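Local coordinates for protein beta sliding clamp (Caulobacter crescentus, PDB 5WCE) that probably forms a ring-shaped head-to-tail homodimer around DNA that tethers DNA polymerases and other proteins to it and gives them processivity, at residues Asp90-Ser95 against Ile107-Ser112; Asp130-Arg135 against Lys235-Phe240; Ile136-Asn141 against Val227-Ser232. One frame throughout, in Å; residues are numbered along the deposited sequence.

Contact 1 of 3, residues Asp90-Ser95 against Ile107-Ser112; sequences DGADVS and IQAGRS
V94 and I107 each turn a methyl opposite their own backbone nitrogen, CG1 in V94 (chi1 -174°) and CG2 in I107 (chi1 -59° for CG1), and that is how the two branches come to lie alongside each other, pointing the same way. V94 CG1 and I107 CG2 meet at 3.7 Å. One step along, the other methyl of V94, CG2, lies 4.4 Å from A109 CB, the same distance that separates A92 CB from A109 CB. A109 CB thus lies within loose van der Waals reach of both A92 and V94, and also rests against the carbonyl of D93. L88 touches both V94 and A109 on this apolar side, and V94 reaches R14 and L17 of helix 14-25 as well.

The backbones are joined through S95 and Q108, an antiparallel hydrogen-bonded pair: S95 N to Q108 O is 2.8 Å and close to straight at 168°, and Q108 N returns to S95 O at 2.9 Å. Toward A92 and G110 the two segments part, and a water takes over, donating to D93 O at 2.7 Å and accepting a weak bond from G110 N. There the chain folds back in a type II' turn from A109 to S112, with G110 at positive phi.

The turn brings R111 to E318 of the second subunit in a salt bridge, and S112 pairs with a strand of that subunit. The S95-Q108 pair belongs to the beta hairpin of strands 93-97 and 105-109 in the N-terminal DNA-clamp domain; the turn leads on to strand 112-116, and the sheet continues across the dimer interface of the sliding clamp.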
loop_
_atom_site.group_PDB
_atom_site.type_symbol
_atom_site.label_atom_id
_atom_site.label_comp_id
_atom_site.label_asym_id
_atom_site.label_seq_id
_atom_site.Cartn_x
_atom_site.Cartn_y
_atom_site.Cartn_z
ATOM N N ASP A 90 21.039 16.137 1.562
ATOM C CA ASP A 90 20.615 17.231 0.671
ATOM C C ASP A 90 21.793 18.149 0.345
ATOM O O ASP A 90 22.591 18.502 1.223
ATOM C CB ASP A 90 19.603 18.144 1.372
ATOM C CG ASP A 90 18.255 17.567 1.460
ATOM O OD1 ASP A 90 17.999 16.499 0.877
ATOM O OD2 ASP A 90 17.421 18.204 2.150
ATOM N N GLY A 91 21.910 18.527 -0.915
ATOM C CA GLY A 91 22.973 19.411 -1.328
ATOM C C GLY A 91 24.347 18.821 -1.478
ATOM O O GLY A 91 25.262 19.536 -1.867
ATOM N N ALA A 92 24.521 17.521 -1.239
ATOM C CA ALA A 92 25.847 16.890 -1.372
ATOM C C ALA A 92 26.312 16.874 -2.829
ATOM O O ALA A 92 25.525 16.609 -3.753
ATOM C CB ALA A 92 25.799 15.457 -0.863
ATOM N N ASP A 93 27.587 17.156 -3.034
ATOM C CA ASP A 93 28.217 16.859 -4.303
ATOM C C ASP A 93 28.645 15.409 -4.255
ATOM O O ASP A 93 29.161 14.977 -3.241
ATOM C CB ASP A 93 29.464 17.745 -4.519
ATOM C CG ASP A 93 29.134 19.101 -5.126
ATOM O OD1 ASP A 93 27.974 19.353 -5.585
ATOM O OD2 ASP A 93 30.111 19.901 -5.147
ATOM N N VAL A 94 28.454 14.696 -5.362
ATOM C CA VAL A 94 28.742 13.275 -5.455
ATOM C C VAL A 94 29.870 12.973 -6.438
ATOM O O VAL A 94 29.785 13.304 -7.606
ATOM C CB VAL A 94 27.509 12.470 -5.855
ATOM C CG1 VAL A 94 27.828 10.982 -5.786
ATOM C CG2 VAL A 94 26.314 12.850 -4.970
ATOM N N SER A 95 30.919 12.325 -5.950
ATOM C CA SER A 95 32.036 11.921 -6.779
ATOM C C SER A 95 31.816 10.467 -7.253
ATOM O O SER A 95 31.462 9.592 -6.446
ATOM C CB SER A 95 33.343 12.079 -5.978
ATOM O OG SER A 95 34.309 11.280 -6.556
ATOM N N ILE A 107 31.727 5.633 -5.145
ATOM C CA ILE A 107 30.788 6.726 -4.975
ATOM C C ILE A 107 31.175 7.319 -3.662
ATOM O O ILE A 107 31.175 6.608 -2.616
ATOM C CB ILE A 107 29.303 6.277 -4.929
ATOM C CG1 ILE A 107 28.920 5.541 -6.216
ATOM C CG2 ILE A 107 28.357 7.449 -4.672
ATOM C CD1 ILE A 107 28.730 4.077 -5.993
ATOM N N GLN A 108 31.523 8.596 -3.697
ATOM C CA GLN A 108 31.897 9.286 -2.479
ATOM C C GLN A 108 31.159 10.608 -2.360
ATOM O O GLN A 108 31.042 11.370 -3.333
ATOM C CB GLN A 108 33.372 9.523 -2.506
ATOM C CG GLN A 108 33.818 10.310 -1.292
ATOM C CD GLN A 108 35.068 9.730 -0.726
ATOM O OE1 GLN A 108 35.984 9.357 -1.487
ATOM N NE2 GLN A 108 35.111 9.595 0.603
ATOM N N ALA A 109 30.709 10.890 -1.150
ATOM C CA ALA A 109 30.008 12.113 -0.822
ATOM C C ALA A 109 30.025 12.311 0.672
ATOM O O ALA A 109 29.584 11.439 1.413
ATOM C CB ALA A 109 28.572 12.026 -1.268
ATOM N N GLY A 110 30.552 13.462 1.089
ATOM C CA GLY A 110 30.683 13.813 2.503
ATOM C C GLY A 110 31.602 12.796 3.099
ATOM O O GLY A 110 32.662 12.558 2.593
ATOM N N ARG A 111 31.128 12.119 4.130
ATOM C CA ARG A 111 31.941 11.128 4.837
ATOM C C ARG A 111 31.517 9.672 4.502
ATOM O O ARG A 111 31.852 8.753 5.255
ATOM C CB ARG A 111 31.813 11.433 6.357
ATOM C CG ARG A 111 32.284 12.857 6.711
ATOM C CD ARG A 111 33.630 12.864 7.414
ATOM N NE ARG A 111 33.306 12.658 8.809
ATOM C CZ ARG A 111 34.051 12.116 9.757
ATOM N NH1 ARG A 111 35.308 11.724 9.581
ATOM N NH2 ARG A 111 33.481 11.987 10.939
ATOM N N SER A 112 30.731 9.498 3.440
ATOM C CA SER A 112 30.342 8.182 2.904
ATOM C C SER A 112 31.147 7.777 1.670
ATOM O O SER A 112 31.368 8.609 0.757
ATOM C CB SER A 112 28.876 8.187 2.405
ATOM O OG SER A 112 27.996 8.744 3.335
HETATM O O HOH W 1 29.872 15.834 -0.821
#

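Contact 2 of 3, residues Asp130-Arg135 against Lys235-Phe240; sequences DGLSSR and KVRFEF
L132 lays its two methyls over the stems of two basic side chains, and here the contact is close. CD2 reaches K235 CB at 3.7 Å, and CD1 meets R237 CD at 3.7 Å, with both stems running at about a right angle to the leucine. The far end of the contact is polar and lies nearer the surface. R135, exposed and extended from CG to NE, comes side-on to E239 and fastens two nitrogens on one oxygen: NE to OE2 is 2.8 Å and NH2 to OE2 2.9 Å, both bonds bent, with OE2 near the guanidinium plane. The carboxylate is turned 52° from that plane. R237 NH1 approaches the same OE2, but the modelled separation is implausibly short and its exact value doubtful; this nitrogen also bonds Q230 OE1. With an alanine in place of E239, R135 would probably lose this ionic partner and be left freer to swing beside the like-charged R237. Looser is the D130 end, where K235 NZ bonds S128 O and a water that donates to D130 O at 2.6 Å. Two arginines around one glutamate form a salt-bridge network that is likely to keep the carboxylate ionised and ties the incoming linker to strand 235-240.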
loop_
_atom_site.group_PDB
_atom_site.type_symbol
_atom_site.label_atom_id
_atom_site.label_comp_id
_atom_site.label_asym_id
_atom_site.label_seq_id
_atom_site.Cartn_x
_atom_site.Cartn_y
_atom_site.Cartn_z
ATOM N N ASP A 130 17.035 3.034 -35.695
ATOM C CA ASP A 130 16.930 3.094 -37.145
ATOM C C ASP A 130 15.497 2.943 -37.545
ATOM O O ASP A 130 14.736 2.242 -36.871
ATOM C CB ASP A 130 17.740 1.970 -37.824
ATOM C CG ASP A 130 19.222 2.112 -37.635
ATOM O OD1 ASP A 130 19.685 3.165 -37.127
ATOM O OD2 ASP A 130 19.930 1.153 -38.018
ATOM N N GLY A 131 15.126 3.624 -38.621
ATOM C CA GLY A 131 13.812 3.483 -39.182
ATOM C C GLY A 131 12.760 4.388 -38.614
ATOM O O GLY A 131 11.675 4.390 -39.148
ATOM N N LEU A 132 13.038 5.155 -37.549
ATOM C CA LEU A 132 12.002 5.990 -36.927
ATOM C C LEU A 132 11.616 7.153 -37.840
ATOM O O LEU A 132 12.482 7.684 -38.577
ATOM C CB LEU A 132 12.461 6.558 -35.572
ATOM C CG LEU A 132 12.553 5.545 -34.432
ATOM C CD1 LEU A 132 13.167 6.200 -33.197
ATOM C CD2 LEU A 132 11.177 4.957 -34.117
ATOM N N SER A 133 10.350 7.565 -37.757
ATOM C CA SER A 133 9.922 8.832 -38.356
ATOM C C SER A 133 10.705 10.016 -37.738
ATOM O O SER A 133 11.339 9.896 -36.664
ATOM C CB SER A 133 8.449 9.069 -38.111
ATOM O OG SER A 133 8.129 9.256 -36.722
ATOM N N SER A 134 10.610 11.158 -38.411
ATOM C CA SER A 134 10.951 12.441 -37.785
ATOM C C SER A 134 10.082 12.680 -36.550
ATOM O O SER A 134 8.981 12.134 -36.415
ATOM C CB SER A 134 10.804 13.617 -38.788
ATOM O OG SER A 134 9.492 13.698 -39.316
ATOM N N ARG A 135 10.607 13.495 -35.649
ATOM C CA ARG A 135 9.925 13.902 -34.432
ATOM C C ARG A 135 8.600 14.596 -34.752
ATOM O O ARG A 135 8.533 15.468 -35.597
ATOM C CB ARG A 135 10.812 14.824 -33.597
ATOM C CG ARG A 135 11.950 14.067 -32.934
ATOM C CD ARG A 135 12.965 15.028 -32.341
ATOM N NE ARG A 135 14.048 14.265 -31.753
ATOM C CZ ARG A 135 15.015 13.659 -32.455
ATOM N NH1 ARG A 135 15.079 13.752 -33.798
ATOM N NH2 ARG A 135 15.938 12.967 -31.804
ATOM N N LYS A 235 9.145 0.190 -33.937
ATOM C CA LYS A 235 9.588 0.969 -32.751
ATOM C C LYS A 235 8.772 2.201 -32.529
ATOM O O LYS A 235 8.189 2.760 -33.459
ATOM C CB LYS A 235 11.042 1.430 -32.869
ATOM C CG LYS A 235 12.021 0.287 -32.968
ATOM C CD LYS A 235 13.296 0.531 -32.252
ATOM C CE LYS A 235 13.868 -0.775 -31.712
ATOM N NZ LYS A 235 14.812 -1.282 -32.671
ATOM N N VAL A 236 8.758 2.632 -31.285
ATOM C CA VAL A 236 8.192 3.897 -30.899
ATOM C C VAL A 236 9.204 4.580 -29.970
ATOM O O VAL A 236 9.921 3.905 -29.219
ATOM C CB VAL A 236 6.780 3.711 -30.296
ATOM C CG1 VAL A 236 6.781 2.914 -29.035
ATOM C CG2 VAL A 236 6.148 5.031 -29.973
ATOM N N ARG A 237 9.316 5.895 -30.082
ATOM C CA ARG A 237 10.202 6.691 -29.227
ATOM C C ARG A 237 9.476 7.933 -28.729
ATOM O O ARG A 237 8.868 8.685 -29.505
ATOM C CB ARG A 237 11.475 7.056 -29.954
ATOM C CG ARG A 237 12.553 7.742 -29.105
ATOM C CD ARG A 237 13.859 7.750 -29.855
ATOM N NE ARG A 237 14.907 8.354 -29.068
ATOM C CZ ARG A 237 15.113 9.652 -28.915
ATOM N NH1 ARG A 237 14.368 10.546 -29.577
ATOM N NH2 ARG A 237 16.153 10.060 -28.170
ATOM N N PHE A 238 9.538 8.141 -27.423
ATOM C CA PHE A 238 8.999 9.319 -26.780
ATOM C C PHE A 238 10.213 10.087 -26.267
ATOM O O PHE A 238 11.036 9.527 -25.522
ATOM C CB PHE A 238 8.145 8.963 -25.606
ATOM C CG PHE A 238 6.983 8.084 -25.908
ATOM C CD1 PHE A 238 5.724 8.647 -26.139
ATOM C CD2 PHE A 238 7.096 6.681 -25.830
ATOM C CE1 PHE A 238 4.633 7.847 -26.389
ATOM C CE2 PHE A 238 5.993 5.888 -26.075
ATOM C CZ PHE A 238 4.761 6.479 -26.347
ATOM N N GLU A 239 10.307 11.351 -26.624
ATOM C CA GLU A 239 11.316 12.251 -26.042
ATOM C C GLU A 239 10.674 13.325 -25.130
ATOM O O GLU A 239 9.752 14.065 -25.569
ATOM C CB GLU A 239 12.032 12.940 -27.175
ATOM C CG GLU A 239 13.525 12.840 -27.189
ATOM C CD GLU A 239 14.069 13.608 -28.352
ATOM O OE1 GLU A 239 13.916 14.861 -28.393
ATOM O OE2 GLU A 239 14.573 12.962 -29.283
ATOM N N PHE A 240 11.214 13.436 -23.900
ATOM C CA PHE A 240 10.716 14.342 -22.845
ATOM C C PHE A 240 11.900 15.208 -22.408
ATOM O O PHE A 240 12.497 14.949 -21.312
ATOM C CB PHE A 240 10.291 13.550 -21.615
ATOM C CG PHE A 240 9.503 12.281 -21.887
ATOM C CD1 PHE A 240 8.087 12.320 -21.866
ATOM C CD2 PHE A 240 10.130 11.058 -22.045
ATOM C CE1 PHE A 240 7.355 11.179 -22.042
ATOM C CE2 PHE A 240 9.399 9.910 -22.252
ATOM C CZ PHE A 240 8.002 9.973 -22.266
HETATM O O HOH W 2 15.226 0.247 -35.230
#

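Contact 3 of 3, residues Ile136-Asn141 against Val227-Ser232; sequences IAVDTN and VDLQVS
V138 N donates to V227 O at 2.8 Å, and V227 N returns to V138 O at 2.9 Å, one hydrogen-bonded pair of an antiparallel ladder in the central DNA-clamp domain, where strand 136-139 is outermost in its sheet within the chain. Two residues along, I136 and L229 make the matching pair, with I136 N to L229 O at 2.8 Å; between them A137 and D228 form a non-hydrogen-bonded pair. I136, V138, V227 and L229 all face the same side of the sheet. There V138 CG2 comes to 4.2 Å from L229 CB, while L229 also touches V236 and F238 of the next strand and I136 packs on I203. A137 and D228 take the other face. With CG beside its own backbone N (chi1 -79°), D228 holds its carboxylate back over the neighbouring strand, where OD1 lies 3.5 Å from A137 CA. At the end of strand 136-139 the chain turns into helix 140-148, with D139 at the N-cap, its OD1 bonding E142 N. T140 follows and crosses V227 at about a right angle: its OG1, hydrogen-bonded to G224 O, sits 3.5 Å from V227 CG2.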
loop_
_atom_site.group_PDB
_atom_site.type_symbol
_atom_site.label_atom_id
_atom_site.label_comp_id
_atom_site.label_asym_id
_atom_site.label_seq_id
_atom_site.Cartn_x
_atom_site.Cartn_y
_atom_site.Cartn_z
ATOM N N ILE A 136 7.567 14.159 -34.047
ATOM C CA ILE A 136 6.231 14.720 -34.107
ATOM C C ILE A 136 5.931 15.291 -32.717
ATOM O O ILE A 136 5.813 14.547 -31.759
ATOM C CB ILE A 136 5.228 13.614 -34.430
ATOM C CG1 ILE A 136 5.528 13.004 -35.800
ATOM C CG2 ILE A 136 3.820 14.149 -34.350
ATOM C CD1 ILE A 136 4.911 11.650 -36.041
ATOM N N ALA A 137 5.780 16.607 -32.603
ATOM C CA ALA A 137 5.454 17.254 -31.323
ATOM C C ALA A 137 3.982 17.046 -31.005
ATOM O O ALA A 137 3.119 17.319 -31.840
ATOM C CB ALA A 137 5.773 18.731 -31.351
ATOM N N VAL A 138 3.735 16.467 -29.828
ATOM C CA VAL A 138 2.410 16.207 -29.323
ATOM C C VAL A 138 2.224 16.952 -28.035
ATOM O O VAL A 138 3.012 16.806 -27.096
ATOM C CB VAL A 138 2.129 14.693 -29.099
ATOM C CG1 VAL A 138 0.670 14.476 -28.754
ATOM C CG2 VAL A 138 2.533 13.898 -30.343
ATOM N N ASP A 139 1.149 17.730 -27.961
ATOM C CA ASP A 139 0.814 18.365 -26.695
ATOM C C ASP A 139 0.748 17.349 -25.542
ATOM O O ASP A 139 0.055 16.314 -25.627
ATOM C CB ASP A 139 -0.517 19.135 -26.833
ATOM C CG ASP A 139 -0.876 19.825 -25.575
ATOM O OD1 ASP A 139 -1.408 19.208 -24.621
ATOM O OD2 ASP A 139 -0.567 21.003 -25.500
ATOM N N THR A 140 1.440 17.643 -24.456
ATOM C CA THR A 140 1.638 16.691 -23.384
ATOM C C THR A 140 0.350 16.330 -22.666
ATOM O O THR A 140 0.114 15.170 -22.324
ATOM C CB THR A 140 2.665 17.224 -22.346
ATOM O OG1 THR A 140 3.946 17.429 -22.982
ATOM C CG2 THR A 140 2.844 16.264 -21.219
ATOM N N ASN A 141 -0.442 17.349 -22.378
ATOM C CA ASN A 141 -1.746 17.132 -21.728
ATOM C C ASN A 141 -2.683 16.306 -22.611
ATOM O O ASN A 141 -3.358 15.430 -22.108
ATOM C CB ASN A 141 -2.367 18.472 -21.338
ATOM C CG ASN A 141 -1.681 19.099 -20.106
ATOM O OD1 ASN A 141 -1.134 18.414 -19.208
ATOM N ND2 ASN A 141 -1.753 20.397 -20.048
ATOM N N VAL A 227 5.616 16.565 -25.932
ATOM C CA VAL A 227 6.421 15.334 -25.969
ATOM C C VAL A 227 6.624 15.060 -27.466
ATOM O O VAL A 227 5.657 15.141 -28.271
ATOM C CB VAL A 227 5.685 14.166 -25.307
ATOM C CG1 VAL A 227 6.375 12.819 -25.534
ATOM C CG2 VAL A 227 5.511 14.451 -23.837
ATOM N N ASP A 228 7.874 14.779 -27.841
ATOM C CA ASP A 228 8.174 14.327 -29.175
ATOM C C ASP A 228 7.930 12.794 -29.361
ATOM O O ASP A 228 8.396 11.963 -28.554
ATOM C CB ASP A 228 9.602 14.745 -29.566
ATOM C CG ASP A 228 9.688 16.211 -29.992
ATOM O OD1 ASP A 228 8.658 16.917 -30.029
ATOM O OD2 ASP A 228 10.754 16.668 -30.363
ATOM N N LEU A 229 7.198 12.437 -30.427
ATOM C CA LEU A 229 6.877 11.073 -30.731
ATOM C C LEU A 229 7.513 10.708 -32.070
ATOM O O LEU A 229 7.481 11.485 -33.068
ATOM C CB LEU A 229 5.355 10.884 -30.772
ATOM C CG LEU A 229 4.805 9.520 -31.152
ATOM C CD1 LEU A 229 5.118 8.476 -30.096
ATOM C CD2 LEU A 229 3.296 9.629 -31.281
ATOM N N GLN A 230 8.110 9.520 -32.109
ATOM C CA GLN A 230 8.579 8.936 -33.336
ATOM C C GLN A 230 8.043 7.536 -33.438
ATOM O O GLN A 230 7.900 6.828 -32.430
ATOM C CB GLN A 230 10.105 8.946 -33.436
ATOM C CG GLN A 230 10.709 10.326 -33.435
ATOM C CD GLN A 230 12.209 10.285 -33.213
ATOM O OE1 GLN A 230 12.678 10.144 -32.084
ATOM N NE2 GLN A 230 12.952 10.406 -34.283
ATOM N N VAL A 231 7.745 7.148 -34.676
ATOM C CA VAL A 231 7.127 5.866 -34.912
ATOM C C VAL A 231 7.710 5.210 -36.157
ATOM O O VAL A 231 8.050 5.875 -37.116
ATOM C CB VAL A 231 5.613 6.025 -35.107
ATOM C CG1 VAL A 231 4.962 4.673 -35.336
ATOM C CG2 VAL A 231 4.982 6.706 -33.914
ATOM N N SER A 232 7.865 3.898 -36.097
ATOM C CA SER A 232 8.040 3.036 -37.263
ATOM C C SER A 232 7.177 1.797 -37.000
ATOM O O SER A 232 6.658 1.637 -35.873
ATOM C CB SER A 232 9.486 2.589 -37.369
ATOM O OG SER A 232 9.792 1.649 -36.346
#

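How the contacts relate
Contact 3 is the buried one, contact 1 is partly buried, and contact 2 lies at the surface. Contacts 2 and 3 are neighbours, their centres 9 Å apart: residues 130-135 run directly into 136-141, and strands 226-231 and 235-240 sit side by side in one sheet, with E239 N to D228 O at 2.8 Å a probable hydrogen bond between them. Their chemistry differs, for contact 3 is backbone ladder and aliphatic packing, whereas contact 2 depends on side chains and charge. Contact 1 stands apart in the N-terminal domain, its centre about 36 Å from that of contact 2; it too pairs antiparallel strands, but through a single bridged pair, and the turn that follows meets the second subunit.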